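Local atomic coordinates of TRAP solute Binding Protein (Uncultured marine bacterium, PDB entry 5I7I), a protein that binds 3-hydroxybenzoate and probably delivers such aromatic acids to a TRAP transporter as its extracytoplasmic solute-binding component. Residues 249-252 / 253-256. Sequence-based numbering, arbitrary orientation.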
ATOM      1  N   SER A 249      13.658  24.522  -0.610  1.00 13.36           N
ATOM      2  CA  SER A 249      14.797  25.181   0.018  1.00 14.39           C
ATOM      3  C   SER A 249      16.138  24.578  -0.375  1.00 12.99           C
ATOM      4  O   SER A 249      17.178  25.192  -0.112  1.00 15.27           O
ATOM      5  CB  SER A 249      14.679  25.095   1.541  1.00 12.28           C
ATOM      6  OG  SER A 249      15.141  23.829   2.025  1.00 15.10           O
ATOM      7  N   LEU A 250      16.142  23.393  -0.966  1.00 12.97           N
ATOM      8  CA  LEU A 250      17.392  22.743  -1.323  1.00 14.26           C
ATOM      9  C   LEU A 250      18.067  23.476  -2.471  1.00 14.78           C
ATOM     10  O   LEU A 250      17.413  24.082  -3.327  1.00 13.56           O
ATOM     11  CB  LEU A 250      17.144  21.306  -1.770  1.00 11.67           C
ATOM     12  CG  LEU A 250      16.523  20.353  -0.749  1.00 12.98           C
ATOM     13  CD1 LEU A 250      16.282  18.994  -1.394  1.00 13.43           C
ATOM     14  CD2 LEU A 250      17.433  20.207   0.451  1.00 16.93           C
ATOM     15  N   SER A 251      19.392  23.379  -2.501  1.00 13.57           N
ATOM     16  CA  SER A 251      20.146  23.891  -3.627  1.00 15.03           C
ATOM     17  C   SER A 251      19.728  23.170  -4.904  1.00 14.87           C
ATOM     18  O   SER A 251      19.151  22.081  -4.883  1.00 13.90           O
ATOM     19  CB  SER A 251      21.636  23.651  -3.411  1.00 16.35           C
ATOM     20  OG  SER A 251      21.905  22.264  -3.455  1.00 16.28           O
ATOM     21  N   ASP A 252      20.057  23.787  -6.034  1.00 15.90           N
ATOM     22  CA  ASP A 252      19.821  23.148  -7.318  1.00 17.30           C
ATOM     23  C   ASP A 252      20.490  21.777  -7.375  1.00 15.56           C
ATOM     24  O   ASP A 252      19.879  20.796  -7.821  1.00 14.79           O
ATOM     25  CB  ASP A 252      20.322  24.078  -8.424  1.00 16.30           C
ATOM     26  CG  ASP A 252      20.056  23.544  -9.800  1.00 21.91           C
ATOM     27  OD1 ASP A 252      18.870  23.398 -10.184  1.00 28.47           O
ATOM     28  OD2 ASP A 252      21.050  23.287 -10.506  1.00 26.19           O
ATOM     29  N   GLU A 253      21.730  21.665  -6.886  1.00 14.92           N
ATOM     30  CA  GLU A 253      22.398  20.363  -6.953  1.00 15.23           C
ATOM     31  C   GLU A 253      21.727  19.339  -6.042  1.00 14.55           C
ATOM     32  O   GLU A 253      21.626  18.159  -6.395  1.00 13.63           O
ATOM     33  CB  GLU A 253      23.878  20.482  -6.606  1.00 18.27           C
ATOM     34  CG  GLU A 253      24.747  21.126  -7.697  1.00 29.97           C
ATOM     35  CD  GLU A 253      24.677  20.416  -9.067  1.00 37.26           C
ATOM     36  OE1 GLU A 253      24.708  21.123 -10.098  1.00 39.25           O
ATOM     37  OE2 GLU A 253      24.594  19.165  -9.129  1.00 27.29           O
ATOM     38  N   HIS A 254      21.264  19.766  -4.864  1.00 12.41           N
ATOM     39  CA  HIS A 254      20.585  18.834  -3.972  1.00 11.75           C
ATOM     40  C   HIS A 254      19.229  18.421  -4.528  1.00 12.77           C
ATOM     41  O   HIS A 254      18.853  17.248  -4.419  1.00 11.74           O
ATOM     42  CB  HIS A 254      20.451  19.423  -2.572  1.00 14.71           C
ATOM     43  CG  HIS A 254      21.714  19.372  -1.785  1.00 15.19           C
ATOM     44  ND1 HIS A 254      21.820  19.930  -0.531  1.00 16.55           N
ATOM     45  CD2 HIS A 254      22.930  18.843  -2.071  1.00 15.61           C
ATOM     46  CE1 HIS A 254      23.044  19.736  -0.074  1.00 15.64           C
ATOM     47  NE2 HIS A 254      23.736  19.080  -0.987  1.00 16.95           N
ATOM     48  N   LYS A 255      18.482  19.360  -5.127  1.00 12.01           N
ATOM     49  CA  LYS A 255      17.239  18.990  -5.800  1.00 11.84           C
ATOM     50  C   LYS A 255      17.509  17.919  -6.841  1.00 11.73           C
ATOM     51  O   LYS A 255      16.747  16.954  -6.964  1.00 11.99           O
ATOM     52  CB  LYS A 255      16.596  20.198  -6.480  1.00 12.28           C
ATOM     53  CG  LYS A 255      15.954  21.199  -5.560  1.00 13.72           C
ATOM     54  CD  LYS A 255      15.055  22.126  -6.362  1.00 15.45           C
ATOM     55  CE  LYS A 255      14.268  23.083  -5.487  1.00 17.13           C
ATOM     56  NZ  LYS A 255      15.055  24.222  -4.999  1.00 18.44           N
ATOM     57  N   LYS A 256      18.600  18.058  -7.590  1.00 12.53           N
ATOM     58  CA  LYS A 256      18.889  17.081  -8.629  1.00 11.71           C
ATOM     59  C   LYS A 256      19.172  15.703  -8.051  1.00 11.96           C
ATOM     60  O   LYS A 256      18.811  14.693  -8.665  1.00 13.20           O
ATOM     61  CB  LYS A 256      20.046  17.564  -9.496  1.00 15.44           C
ATOM     62  CG  LYS A 256      19.682  18.724 -10.387  1.00 19.66           C
ATOM     63  CD  LYS A 256      20.903  19.200 -11.161  1.00 21.08           C
ATOM     64  CE  LYS A 256      20.701  20.565 -11.763  1.00 36.32           C
ATOM     65  NZ  LYS A 256      19.456  20.643 -12.551  1.00 33.76           N
TER
HETATM   66  O   HOH W   1      20.745  22.364  -0.140  1.00 19.72           O
HETATM   67  O   HOH W   2      23.703  23.808 -10.056  1.00 27.11           O
HETATM   68  O   HOH W   3      19.259  23.547 -13.021  1.00 35.07           O
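Ser251 is the N-cap of helix 252-259, and its OG accepts the backbone N-H of His254 at 2.9 Å (N-H...O 158°). The hydroxyl gets there because chi1 of 67° sets OG between the serine's own N and carbonyl carbon, where it faces the N-H groups of the first turn; it also lies over one face of the His254 ring, 3.3 Å from CG. Behind the cap, Ser251 O receives Lys255 N in a nearly straight bond (172°), and Asp252 O receives Lys256 N, so the first helical bonds follow at once. Water 1 accepts from Ser251 N and hydrogen-bonds His254 ND1, while NE2 hydrogen-bonds Glu58 OE1; with both ring nitrogens engaged, the rotation of the imidazole is probably restrained. Lys255 runs back over the turn, bends at chi4 and gives NZ to Leu250 O at 2.9 Å, with Glu248 O, in the preceding helix, as a second acceptor. Toward the protein interior, Leu250 CB packs on His254 CB, and both side chains reach Val25 of strand 25-31, joining this surface turn to the sheet. On the solvent side Asp252 OD1 makes a long salt bridge to Lys256 NZ (3.7 Å), bridged by water 3, which donates to OD1 and accepts from NZ. A shared water probably eases the like charges of Asp252 and Glu253: water 2 donates to Asp252 OD2 at 2.7 Å and to Glu253 OE1 at 2.9 Å.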